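Local coordinates for protein type II restriction enzyme BsoBI (Geobacillus stearothermophilus, PDB 1DC1) that recognises the double-stranded DNA sequence 5'-CYCGRG-3' as a homodimer and cleaves each strand after the first C, leaving 5'-phosphate ends, at residues S205-N210 with R265-E270; L238-G243 with T259-I264; L198-T203 with V211-F216; K276-G281 with G314-W319. One frame throughout, in Å; residues are numbered along the deposited sequence.

Interaction 1 of 4, residues S205-N210 with R265-E270. Unlike the reference sequence in segment 205-210: Ser205 (reference Pro). With nucleotides of chain A.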
# COMPACT_ATOMS: atom_id res chain seq x y z
N SER D 205 8.16 23.33 0.48
CA SER D 205 9.02 23.70 1.59
C SER D 205 8.44 23.99 2.98
O SER D 205 9.10 23.66 3.97
CB SER D 205 9.98 24.80 1.16
OG SER D 205 10.65 24.36 -0.00
N LEU D 206 7.24 24.57 3.08
CA LEU D 206 6.67 24.85 4.38
C LEU D 206 6.30 23.57 5.11
O LEU D 206 6.51 23.48 6.31
CB LEU D 206 5.42 25.69 4.24
CG LEU D 206 5.41 27.17 4.60
CD1 LEU D 206 4.02 27.55 5.04
CD2 LEU D 206 6.46 27.47 5.66
N VAL D 207 5.70 22.61 4.39
CA VAL D 207 5.32 21.35 5.02
C VAL D 207 6.46 20.37 4.95
O VAL D 207 6.49 19.45 5.75
CB VAL D 207 4.06 20.72 4.37
CG1 VAL D 207 2.94 21.74 4.39
CG2 VAL D 207 4.31 20.36 2.95
N LYS D 208 7.41 20.57 4.02
CA LYS D 208 8.56 19.66 3.86
C LYS D 208 8.04 18.28 3.44
O LYS D 208 8.52 17.24 3.94
CB LYS D 208 9.34 19.47 5.18
CG LYS D 208 10.14 20.71 5.65
CD LYS D 208 10.41 20.70 7.17
CE LYS D 208 9.22 21.25 8.01
NZ LYS D 208 8.36 20.18 8.66
N LYS D 209 7.02 18.29 2.57
CA LYS D 209 6.41 17.05 2.06
C LYS D 209 6.11 17.31 0.59
O LYS D 209 6.02 18.47 0.14
CB LYS D 209 5.11 16.71 2.83
CG LYS D 209 5.28 16.40 4.37
CD LYS D 209 5.93 15.02 4.58
CE LYS D 209 6.41 14.76 6.03
NZ LYS D 209 7.74 15.44 6.34
N ASN D 210 6.03 16.23 -0.16
CA ASN D 210 5.72 16.30 -1.57
C ASN D 210 4.21 16.45 -1.70
O ASN D 210 3.46 15.97 -0.84
CB ASN D 210 6.24 15.01 -2.19
CG ASN D 210 7.73 14.96 -2.22
OD1 ASN D 210 8.38 15.82 -2.81
ND2 ASN D 210 8.30 13.97 -1.56
N ARG D 265 -2.61 22.42 5.46
CA ARG D 265 -3.45 23.43 6.08
C ARG D 265 -2.85 23.96 7.36
O ARG D 265 -2.88 25.17 7.59
CB ARG D 265 -4.82 22.85 6.37
CG ARG D 265 -5.75 22.98 5.22
CD ARG D 265 -7.12 22.40 5.53
NE ARG D 265 -7.13 21.03 6.05
CZ ARG D 265 -7.30 20.71 7.33
NH1 ARG D 265 -7.47 21.65 8.24
NH2 ARG D 265 -7.32 19.44 7.69
N ASN D 266 -2.30 23.06 8.18
CA ASN D 266 -1.70 23.43 9.44
C ASN D 266 -0.49 24.35 9.23
O ASN D 266 -0.45 25.46 9.77
CB ASN D 266 -1.28 22.17 10.23
CG ASN D 266 -2.47 21.46 10.93
OD1 ASN D 266 -3.59 21.99 11.01
ND2 ASN D 266 -2.23 20.26 11.43
N LYS D 267 0.46 23.90 8.43
CA LYS D 267 1.65 24.68 8.18
C LYS D 267 1.35 26.03 7.52
O LYS D 267 1.89 27.09 7.92
CB LYS D 267 2.60 23.86 7.32
CG LYS D 267 3.28 22.79 8.11
CD LYS D 267 3.98 23.41 9.30
CE LYS D 267 4.82 22.39 10.03
NZ LYS D 267 6.16 22.96 10.34
N PHE D 268 0.48 26.03 6.51
CA PHE D 268 0.18 27.29 5.85
C PHE D 268 -0.54 28.29 6.79
O PHE D 268 -0.21 29.47 6.81
CB PHE D 268 -0.64 27.07 4.54
CG PHE D 268 0.22 26.84 3.30
CD1 PHE D 268 0.74 25.56 3.02
CD2 PHE D 268 0.63 27.91 2.50
CE1 PHE D 268 1.68 25.35 1.96
CE2 PHE D 268 1.56 27.73 1.44
CZ PHE D 268 2.09 26.44 1.17
N SER D 269 -1.50 27.82 7.58
CA SER D 269 -2.25 28.68 8.47
C SER D 269 -1.36 29.37 9.46
O SER D 269 -1.60 30.52 9.81
CB SER D 269 -3.27 27.89 9.25
OG SER D 269 -4.34 27.60 8.39
N GLU D 270 -0.35 28.63 9.92
CA GLU D 270 0.63 29.14 10.85
C GLU D 270 1.24 30.39 10.30
O GLU D 270 1.61 31.30 11.05
CB GLU D 270 1.73 28.14 11.03
CG GLU D 270 1.37 27.03 11.95
CD GLU D 270 2.54 26.11 12.13
OE1 GLU D 270 3.66 26.50 11.69
OE2 GLU D 270 2.33 25.00 12.69
P DC A 5 5.21 12.69 1.26
OP1 DC A 5 6.10 13.88 1.28
OP2 DC A 5 3.98 12.70 2.05
O5' DC A 5 4.81 12.52 -0.26
C5' DC A 5 4.02 11.42 -0.71
C4' DC A 5 4.50 10.96 -2.06
O4' DC A 5 5.76 10.28 -1.95
C3' DC A 5 3.58 9.94 -2.71
O3' DC A 5 2.50 10.56 -3.36
C2' DC A 5 4.50 9.22 -3.67
C1' DC A 5 5.78 9.19 -2.86
N1 DC A 5 6.03 7.93 -2.11
C2 DC A 5 6.44 6.81 -2.86
O2 DC A 5 6.48 6.90 -4.12
N3 DC A 5 6.75 5.65 -2.20
C4 DC A 5 6.67 5.60 -0.86
N4 DC A 5 7.02 4.46 -0.26
C5 DC A 5 6.24 6.72 -0.08
C6 DC A 5 5.92 7.85 -0.75
P DA A 4 10.04 12.35 5.44
OP1 DA A 4 9.40 13.64 5.91
OP2 DA A 4 10.17 11.18 6.40
O5' DA A 4 9.21 11.86 4.17
C5' DA A 4 8.99 12.74 3.07
C4' DA A 4 8.27 12.00 1.97
O4' DA A 4 9.18 11.05 1.37
C3' DA A 4 7.04 11.20 2.45
O3' DA A 4 5.96 11.30 1.54
C2' DA A 4 7.51 9.76 2.29
C1' DA A 4 8.44 9.91 1.10
N9 DA A 4 9.36 8.83 0.84
C8 DA A 4 10.07 8.10 1.73
N7 DA A 4 10.69 7.09 1.20
C5 DA A 4 10.41 7.18 -0.16
C6 DA A 4 10.78 6.39 -1.27
N6 DA A 4 11.51 5.28 -1.16
N1 DA A 4 10.36 6.77 -2.50
C2 DA A 4 9.60 7.87 -2.59
N3 DA A 4 9.18 8.69 -1.62
C4 DA A 4 9.63 8.28 -0.40
O HOH W 1 6.91 25.32 8.61

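Interaction 2 of 4, residues L238-G243 with T259-I264. With nucleotides of chain A.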
# COMPACT_ATOMS: atom_id res chain seq x y z
N LEU D 238 -3.19 23.51 -3.48
CA LEU D 238 -2.43 22.26 -3.27
C LEU D 238 -3.48 21.15 -3.28
O LEU D 238 -4.57 21.30 -2.73
CB LEU D 238 -1.64 22.29 -1.96
CG LEU D 238 -0.71 23.52 -1.94
CD1 LEU D 238 -1.22 24.54 -0.95
CD2 LEU D 238 0.66 23.11 -1.61
N GLY D 239 -3.17 20.05 -3.95
CA GLY D 239 -4.15 19.00 -4.01
C GLY D 239 -3.54 17.62 -4.11
O GLY D 239 -2.39 17.47 -4.51
N GLU D 240 -4.33 16.63 -3.74
CA GLU D 240 -3.92 15.23 -3.78
C GLU D 240 -4.72 14.61 -4.91
O GLU D 240 -5.88 14.95 -5.12
CB GLU D 240 -4.23 14.51 -2.46
CG GLU D 240 -3.04 14.21 -1.50
CD GLU D 240 -1.82 15.17 -1.59
OE1 GLU D 240 -1.10 15.12 -2.62
OE2 GLU D 240 -1.55 15.95 -0.63
N LEU D 241 -4.10 13.70 -5.65
CA LEU D 241 -4.75 13.04 -6.80
C LEU D 241 -4.49 11.55 -6.68
O LEU D 241 -3.34 11.16 -6.73
CB LEU D 241 -4.15 13.58 -8.13
CG LEU D 241 -4.42 12.89 -9.48
CD1 LEU D 241 -5.92 12.90 -9.78
CD2 LEU D 241 -3.67 13.63 -10.62
N LYS D 242 -5.55 10.75 -6.50
CA LYS D 242 -5.44 9.29 -6.35
C LYS D 242 -6.05 8.60 -7.58
O LYS D 242 -7.25 8.71 -7.82
CB LYS D 242 -6.16 8.86 -5.08
CG LYS D 242 -5.94 9.83 -3.94
CD LYS D 242 -5.06 9.27 -2.88
CE LYS D 242 -3.72 8.97 -3.39
NZ LYS D 242 -2.82 10.09 -3.01
N GLY D 243 -5.20 7.95 -8.37
CA GLY D 243 -5.66 7.29 -9.57
C GLY D 243 -5.97 5.82 -9.39
O GLY D 243 -6.25 5.12 -10.35
N THR D 259 -4.33 13.19 5.96
CA THR D 259 -3.28 13.69 6.85
C THR D 259 -2.39 14.59 6.06
O THR D 259 -1.97 15.63 6.57
CB THR D 259 -2.45 12.59 7.46
OG1 THR D 259 -3.30 11.83 8.29
CG2 THR D 259 -1.33 13.13 8.31
N ALA D 260 -2.12 14.23 4.81
CA ALA D 260 -1.27 15.08 3.97
C ALA D 260 -1.89 16.48 3.83
O ALA D 260 -1.20 17.49 3.96
CB ALA D 260 -1.07 14.46 2.61
N LEU D 261 -3.19 16.55 3.58
CA LEU D 261 -3.82 17.85 3.42
C LEU D 261 -3.90 18.62 4.74
O LEU D 261 -3.83 19.83 4.72
CB LEU D 261 -5.19 17.67 2.76
CG LEU D 261 -5.08 17.16 1.31
CD1 LEU D 261 -6.41 16.55 0.90
CD2 LEU D 261 -4.71 18.29 0.32
N THR D 262 -3.99 17.92 5.86
CA THR D 262 -4.01 18.56 7.16
C THR D 262 -2.60 19.11 7.48
O THR D 262 -2.46 20.20 8.03
CB THR D 262 -4.51 17.57 8.19
OG1 THR D 262 -5.84 17.14 7.82
CG2 THR D 262 -4.51 18.22 9.55
N ARG D 263 -1.55 18.39 7.13
CA ARG D 263 -0.20 18.91 7.34
C ARG D 263 -0.12 20.25 6.58
O ARG D 263 0.38 21.24 7.09
CB ARG D 263 0.85 17.94 6.75
CG ARG D 263 1.18 16.78 7.68
CD ARG D 263 2.00 15.69 7.00
NE ARG D 263 2.48 14.63 7.92
CZ ARG D 263 3.24 13.59 7.53
NH1 ARG D 263 3.60 13.46 6.26
NH2 ARG D 263 3.70 12.70 8.40
N ILE D 264 -0.65 20.27 5.34
CA ILE D 264 -0.63 21.46 4.47
C ILE D 264 -1.36 22.64 5.10
O ILE D 264 -0.78 23.73 5.24
CB ILE D 264 -1.25 21.15 3.08
CG1 ILE D 264 -0.28 20.30 2.25
CG2 ILE D 264 -1.54 22.47 2.32
CD1 ILE D 264 -0.90 19.64 0.95
P DC A 7 -1.82 6.63 -7.03
OP1 DC A 7 -2.71 7.00 -8.15
OP2 DC A 7 -2.03 7.23 -5.68
O5' DC A 7 -1.87 5.06 -6.83
C5' DC A 7 -1.66 4.15 -7.94
C4' DC A 7 -1.77 2.72 -7.46
O4' DC A 7 -0.74 2.40 -6.47
C3' DC A 7 -3.12 2.34 -6.84
O3' DC A 7 -3.48 1.05 -7.27
C2' DC A 7 -2.81 2.22 -5.36
C1' DC A 7 -1.35 1.77 -5.35
N1 DC A 7 -0.66 2.18 -4.11
C2 DC A 7 0.02 1.19 -3.35
O2 DC A 7 0.22 0.05 -3.85
N3 DC A 7 0.48 1.51 -2.11
C4 DC A 7 0.35 2.76 -1.65
N4 DC A 7 0.78 3.03 -0.42
C5 DC A 7 -0.25 3.81 -2.45
C6 DC A 7 -0.73 3.47 -3.65

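Interaction 3 of 4, residues L198-T203 with V211-F216. With nucleotides of chain A.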
# COMPACT_ATOMS: atom_id res chain seq x y z
N LEU D 198 0.86 25.35 -13.01
CA LEU D 198 0.53 24.09 -12.37
C LEU D 198 1.75 23.14 -12.48
O LEU D 198 2.36 22.98 -13.55
CB LEU D 198 -0.70 23.46 -13.03
CG LEU D 198 -1.06 22.04 -12.55
CD1 LEU D 198 -2.14 22.15 -11.53
CD2 LEU D 198 -1.53 21.18 -13.73
N MET D 199 2.11 22.53 -11.36
CA MET D 199 3.22 21.58 -11.36
C MET D 199 2.77 20.34 -10.61
O MET D 199 1.99 20.44 -9.68
CB MET D 199 4.43 22.15 -10.62
CG MET D 199 5.05 23.38 -11.24
SD MET D 199 6.23 23.04 -12.51
CE MET D 199 7.48 21.98 -11.73
N TYR D 200 3.28 19.19 -11.00
CA TYR D 200 2.96 17.95 -10.32
C TYR D 200 4.13 17.45 -9.45
O TYR D 200 5.29 17.66 -9.79
CB TYR D 200 2.62 16.89 -11.35
CG TYR D 200 1.33 17.16 -12.08
CD1 TYR D 200 0.10 16.89 -11.47
CD2 TYR D 200 1.33 17.60 -13.41
CE1 TYR D 200 -1.09 17.03 -12.15
CE2 TYR D 200 0.13 17.74 -14.12
CZ TYR D 200 -1.08 17.44 -13.46
OH TYR D 200 -2.29 17.46 -14.12
N ASN D 201 3.82 16.83 -8.33
CA ASN D 201 4.82 16.23 -7.49
C ASN D 201 6.01 17.10 -7.12
O ASN D 201 7.16 16.82 -7.43
CB ASN D 201 5.27 14.93 -8.17
CG ASN D 201 4.09 14.05 -8.55
OD1 ASN D 201 3.23 13.71 -7.71
ND2 ASN D 201 4.04 13.67 -9.81
N ILE D 202 5.69 18.14 -6.39
CA ILE D 202 6.63 19.14 -5.97
C ILE D 202 6.82 19.06 -4.48
O ILE D 202 5.86 18.85 -3.72
CB ILE D 202 5.98 20.54 -6.29
CG1 ILE D 202 5.95 20.80 -7.77
CG2 ILE D 202 6.74 21.65 -5.67
CD1 ILE D 202 6.95 20.03 -8.52
N THR D 203 8.06 19.25 -4.03
CA THR D 203 8.33 19.29 -2.60
C THR D 203 7.89 20.68 -2.14
O THR D 203 8.33 21.67 -2.70
CB THR D 203 9.79 19.16 -2.26
OG1 THR D 203 10.26 17.88 -2.72
CG2 THR D 203 9.99 19.28 -0.72
N VAL D 211 3.77 17.14 -2.76
CA VAL D 211 2.34 17.34 -3.01
C VAL D 211 2.07 16.96 -4.46
O VAL D 211 2.84 17.30 -5.35
CB VAL D 211 1.91 18.81 -2.75
CG1 VAL D 211 0.42 18.91 -2.90
CG2 VAL D 211 2.28 19.24 -1.26
N ASP D 212 0.99 16.26 -4.70
CA ASP D 212 0.68 15.80 -6.07
C ASP D 212 0.50 16.94 -7.05
O ASP D 212 1.10 16.92 -8.13
CB ASP D 212 -0.62 14.97 -6.09
CG ASP D 212 -0.48 13.63 -5.38
OD1 ASP D 212 0.66 13.09 -5.20
OD2 ASP D 212 -1.55 13.13 -4.98
N ILE D 213 -0.33 17.91 -6.66
CA ILE D 213 -0.71 19.05 -7.52
C ILE D 213 -0.46 20.36 -6.80
O ILE D 213 -0.93 20.53 -5.66
CB ILE D 213 -2.21 19.01 -7.86
CG1 ILE D 213 -2.55 17.68 -8.55
CG2 ILE D 213 -2.63 20.29 -8.67
CD1 ILE D 213 -3.99 17.42 -8.63
N CYS D 214 0.21 21.29 -7.48
CA CYS D 214 0.51 22.61 -6.95
C CYS D 214 0.22 23.66 -8.00
O CYS D 214 0.70 23.51 -9.11
CB CYS D 214 1.98 22.70 -6.55
SG CYS D 214 2.41 21.84 -4.98
N LEU D 215 -0.56 24.68 -7.64
CA LEU D 215 -0.88 25.78 -8.55
C LEU D 215 -0.24 27.00 -7.99
O LEU D 215 -0.52 27.37 -6.86
CB LEU D 215 -2.39 26.04 -8.67
CG LEU D 215 -2.81 27.06 -9.77
CD1 LEU D 215 -2.37 26.53 -11.11
CD2 LEU D 215 -4.30 27.27 -9.83
N PHE D 216 0.60 27.65 -8.79
CA PHE D 216 1.32 28.84 -8.36
C PHE D 216 0.81 30.08 -8.99
O PHE D 216 0.42 30.07 -10.14
CB PHE D 216 2.79 28.79 -8.73
CG PHE D 216 3.53 27.75 -8.03
CD1 PHE D 216 4.05 27.99 -6.76
CD2 PHE D 216 3.69 26.50 -8.62
CE1 PHE D 216 4.73 26.99 -6.08
CE2 PHE D 216 4.37 25.48 -7.95
CZ PHE D 216 4.89 25.73 -6.69
P DT A 6 1.15 9.76 -3.58
OP1 DT A 6 0.26 10.74 -4.21
OP2 DT A 6 0.69 8.98 -2.38
O5' DT A 6 1.51 8.64 -4.65
C5' DT A 6 1.65 8.96 -6.05
C4' DT A 6 1.85 7.69 -6.84
O4' DT A 6 3.10 7.04 -6.48
C3' DT A 6 0.77 6.63 -6.61
O3' DT A 6 -0.32 6.92 -7.48
C2' DT A 6 1.49 5.36 -7.00
C1' DT A 6 2.93 5.63 -6.58
N1 DT A 6 3.19 5.04 -5.27
C2 DT A 6 3.61 3.74 -5.21
O2 DT A 6 3.74 3.02 -6.20
N3 DT A 6 3.87 3.29 -3.95
C4 DT A 6 3.72 3.97 -2.78
O4 DT A 6 4.05 3.44 -1.73
C5 DT A 6 3.19 5.32 -2.91
C7 DT A 6 2.85 6.11 -1.68
C6 DT A 6 2.99 5.78 -4.12
O HOH W 2 3.52 13.52 -4.81

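Interaction 4 of 4, residues K276-G281 with G314-W319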
# COMPACT_ATOMS: atom_id res chain seq x y z
N LYS D 276 -5.99 27.14 -1.49
CA LYS D 276 -7.15 26.26 -1.72
C LYS D 276 -6.63 24.82 -1.66
O LYS D 276 -5.45 24.59 -1.90
CB LYS D 276 -7.76 26.48 -3.12
CG LYS D 276 -8.40 27.85 -3.32
CD LYS D 276 -8.80 27.99 -4.77
CE LYS D 276 -9.43 29.32 -5.06
NZ LYS D 276 -9.29 30.28 -3.93
N THR D 277 -7.49 23.88 -1.31
CA THR D 277 -7.06 22.48 -1.27
C THR D 277 -8.09 21.62 -2.01
O THR D 277 -9.28 21.91 -1.99
CB THR D 277 -6.90 21.91 0.18
OG1 THR D 277 -8.13 22.07 0.87
CG2 THR D 277 -5.72 22.61 0.93
N ILE D 278 -7.61 20.59 -2.70
CA ILE D 278 -8.53 19.72 -3.43
C ILE D 278 -8.12 18.25 -3.28
O ILE D 278 -6.97 17.93 -2.98
CB ILE D 278 -8.64 20.08 -5.01
CG1 ILE D 278 -7.33 19.76 -5.75
CG2 ILE D 278 -9.04 21.54 -5.21
CD1 ILE D 278 -7.39 20.01 -7.27
N PHE D 279 -9.10 17.37 -3.48
CA PHE D 279 -8.91 15.94 -3.47
C PHE D 279 -9.62 15.38 -4.70
O PHE D 279 -10.81 15.62 -4.89
CB PHE D 279 -9.50 15.26 -2.25
CG PHE D 279 -9.31 13.77 -2.28
CD1 PHE D 279 -8.09 13.21 -1.92
CD2 PHE D 279 -10.32 12.94 -2.77
CE1 PHE D 279 -7.86 11.83 -2.04
CE2 PHE D 279 -10.10 11.53 -2.89
CZ PHE D 279 -8.87 10.99 -2.53
N ILE D 280 -8.89 14.65 -5.53
CA ILE D 280 -9.47 14.03 -6.73
C ILE D 280 -9.14 12.55 -6.60
O ILE D 280 -8.00 12.20 -6.38
CB ILE D 280 -8.82 14.57 -8.03
CG1 ILE D 280 -8.99 16.09 -8.10
CG2 ILE D 280 -9.37 13.86 -9.26
CD1 ILE D 280 -8.08 16.75 -9.16
N GLY D 281 -10.14 11.69 -6.72
CA GLY D 281 -9.88 10.27 -6.60
C GLY D 281 -10.70 9.43 -7.57
O GLY D 281 -11.83 9.76 -7.83
N GLY D 314 -14.10 17.77 -15.62
CA GLY D 314 -14.16 18.96 -16.46
C GLY D 314 -14.50 20.23 -15.71
O GLY D 314 -13.87 21.26 -15.90
N SER D 315 -15.52 20.13 -14.86
CA SER D 315 -15.97 21.25 -14.06
C SER D 315 -14.82 21.68 -13.14
O SER D 315 -14.54 22.86 -13.02
CB SER D 315 -17.21 20.79 -13.25
OG SER D 315 -17.54 21.68 -12.20
N LEU D 316 -14.13 20.72 -12.52
CA LEU D 316 -13.05 21.07 -11.59
C LEU D 316 -11.91 21.76 -12.34
O LEU D 316 -11.34 22.73 -11.84
CB LEU D 316 -12.58 19.79 -10.88
CG LEU D 316 -11.53 20.02 -9.78
CD1 LEU D 316 -11.94 19.31 -8.51
CD2 LEU D 316 -10.19 19.52 -10.27
N CYS D 317 -11.58 21.24 -13.53
CA CYS D 317 -10.50 21.79 -14.37
C CYS D 317 -10.80 23.20 -14.88
O CYS D 317 -9.94 24.06 -14.92
CB CYS D 317 -10.22 20.85 -15.55
SG CYS D 317 -9.30 19.41 -15.01
N ARG D 318 -12.04 23.44 -15.28
CA ARG D 318 -12.42 24.77 -15.74
C ARG D 318 -12.30 25.73 -14.55
O ARG D 318 -11.81 26.85 -14.69
CB ARG D 318 -13.83 24.69 -16.31
CG ARG D 318 -14.54 25.99 -16.45
CD ARG D 318 -15.78 25.84 -17.32
NE ARG D 318 -16.08 27.10 -18.01
CZ ARG D 318 -17.25 27.74 -17.96
NH1 ARG D 318 -18.27 27.26 -17.25
NH2 ARG D 318 -17.40 28.88 -18.64
N TRP D 319 -12.70 25.28 -13.37
CA TRP D 319 -12.58 26.08 -12.18
C TRP D 319 -11.09 26.36 -11.87
O TRP D 319 -10.73 27.50 -11.53
CB TRP D 319 -13.23 25.33 -11.02
CG TRP D 319 -12.90 25.93 -9.67
CD1 TRP D 319 -13.41 27.08 -9.13
CD2 TRP D 319 -11.98 25.41 -8.71
NE1 TRP D 319 -12.88 27.31 -7.90
CE2 TRP D 319 -12.00 26.30 -7.60
CE3 TRP D 319 -11.14 24.29 -8.67
CZ2 TRP D 319 -11.21 26.09 -6.47
CZ3 TRP D 319 -10.36 24.08 -7.54
CH2 TRP D 319 -10.40 24.98 -6.46

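Interaction 1 of 4, residues S205-N210 with R265-E270
Leu206 carries the apolar part of this contact by laying one methyl over a face of the Phe268 ring. Its CD1 stands 4.1 Å from the centroid of the Phe268 ring and only 5° off the normal, a CH-pi contact nearly over the centre of the ring. A branched, flexible leucine suits the place, because its CD1 methyl can lie over the ring and at the same time against the helix backbone at Lys267 O. Next to it, Val207 CG1, set anti to the carbonyl carbon (chi1 -55°), rests 3.6 Å from Lys267 CB, so that the stem of the lysine serves as an apolar surface.

The polar contacts use the far end of that lysine. A water links the two segments, giving a hydrogen to Leu206 O and accepting one from Lys267 NZ at 3.0 Å. The like charges of Lys208 NZ and Lys267 NZ come within 3.9 Å, which probably costs some electrostatic energy.

At the DNA, Asn210 N donates to OP1 of DC5 of chain A (2.8 Å, 165°), while Lys209 NZ donates to Lys208 O and lies near OP1 of DA4 of chain A, at a doubtfully short distance.

The turn, with a G1 bulge at Lys208 and Lys209, joins strands 202-204 and 209-211. It packs on the C-terminal part of helix 247-270, where Val207 also touches Ile264 and Phe268 meets Tyr235 edge-to-face.

Interaction 2 of 4, residues L238-G243 with T259-I264
Leu238 begins the contact by packing against Ile264, where the strand and helix of a beta-alpha-beta unit (strand 235-242, helix 247-270, strand 276-281) face each other in the PD-(D/E)XK nuclease core. The two axes approach to 9.1 Å and run almost antiparallel, at 172°, as expected when a helix returns over the strand it follows. Leu238 CD1 lies 3.9 Å from Ile264 CG2, and the CD1 methyl of Ile264 reaches back over Leu238 CB. Two branched apolar residues fill this buried interface.

At Gly239 the strand presents only backbone to the helix, and Leu261 CD2 comes within 4.4 Å of Gly239 CA.

Glu240, a predicted magnesium ligand, then points toward the helix. Its chain bends at chi2 (27°), which brings the carboxylate over apolar groups: OE2 sits 3.6 Å from Ala260 CB and 4.0 Å from Leu261 CD2. The small alanine lets the acid lie close to the helix, whose Arg263 forms salt bridges with Asp251 and Glu291 of the second subunit. The other oxygen, OE1, accepts a hydrogen bond from the backbone N of Asp212.

Further along, Lys242, likewise predicted to belong to the metal site, forms a salt bridge with a DNA phosphate, and its CE passes close to DC7 of chain A.

Gly243 ends the segment at the DNA, its N donating to OP1 of DC7 of chain A at 2.7 Å, with an N-H...O angle of 148°.

Interaction 3 of 4, residues L198-T203 with V211-F216
The antiparallel ladder that carries the predicted metal ligand Asp212 pairs Met199 with Cys214 and Ile202 with Val211 as hydrogen-bonded pairs, and Leu198 with Leu215 and Tyr200 with Ile213 as non-hydrogen-bonded ones. Met199 N reaches Cys214 O at 2.8 Å, and the reverse bond from Cys214 N is 3.0 Å to Met199 O.

Leu198, Tyr200, Ile213 and Leu215 share one face of the sheet. Leu198 CD1 presses tightly on Ile213 CG2 (3.4 Å). With CG anti to the carbonyl carbon (chi1 -68°), Tyr200 lies alongside Ile213, CE1 3.9 Å from Ile213 CG1, while Asp212 O sits at the ring edge and the hydroxyl bonds Thr143. Replacing Tyr200 with an alanine would probably open a gap beside Ile213 and leave Thr143 without its hydroxyl partner. On the other face, Met199 CG meets the edge of the Phe216 ring.

Midway, both strands turn a corner, and Asn201 and Ile202 opposite Val211 form a G1 bulge; here the central sheet of the PD-(D/E)XK fold passes into the small hairpin of strands 202-204 and 209-211. Asn201 takes phi 50°, which asparagine tolerates well, and its N donates to Asp212 O from above the carbonyl plane.

Asp212 is thus carried at the bend. Its OD2 accepts from Leu241 N, while OD1 lies 2.6 Å from OP1 of DT6 of chain A.

Interaction 4 of 4, residues K276-G281 with G314-W319
Trp319 reaches from the helix to the strand with its six-membered ring, touching both Lys276 and Ile278. From CB, with CG anti to the backbone N (chi1 168°), the side chain extends toward the strand; the pyrrole part stays nearer its own helix, and the benzo atoms make the contact. CZ3 meets Ile278 CG2 at 3.7 Å, the methyl standing at the ring edge near its plane. CH2 lies between the two partners, 3.9 Å from Ile278 CG2 and 3.8 Å from Lys276 CD. CZ2 approaches the lysine stem most closely, 3.5 Å from Lys276 CD, so a long methylene chain runs past the ring at CZ2, where the contact nears the surface.

Helix 310-321 thereby packs on one face of the central mixed sheet, its segment running at 151° to strand 276-281. With an alanine at Trp319, Ile278 and the methylenes of Lys276 would probably lose their shared aromatic neighbour, and a gap would open between helix and strand.

One helical turn earlier, Leu316 supplies a compact branched group: in one conformer its CD2 lies 3.7 Å from Ile280 CD1 and 4.1 Å from Ile278 CD1. On the reverse side of the strand, Phe279 meets Trp254 edge-to-face.

How the interactions relate
Along the chain, interaction 1 opens between the two segments of interaction 3 and closes after interaction 2, with interaction 4 last. Interactions 1 and 2 share helix 247-270, their centres 11 Å apart. Interactions 2, 3 and 4 reach the same mixed sheet, in which strands 213-217, 235-242 and 276-281 are consecutive neighbours; Ile213 O probably accepts a hydrogen bond from Gly239 N, and Ile280 O one from Lys242 N. Helices 247-270 and 310-321 cover opposite faces of this sheet. The contacts between interactions 2 and 3 assemble Asp212, Glu240 and Lys242, the predicted catalytic metal site, while interactions 1 to 3 together follow consecutive phosphates of one DNA strand, from DA4 to DC7 of chain A.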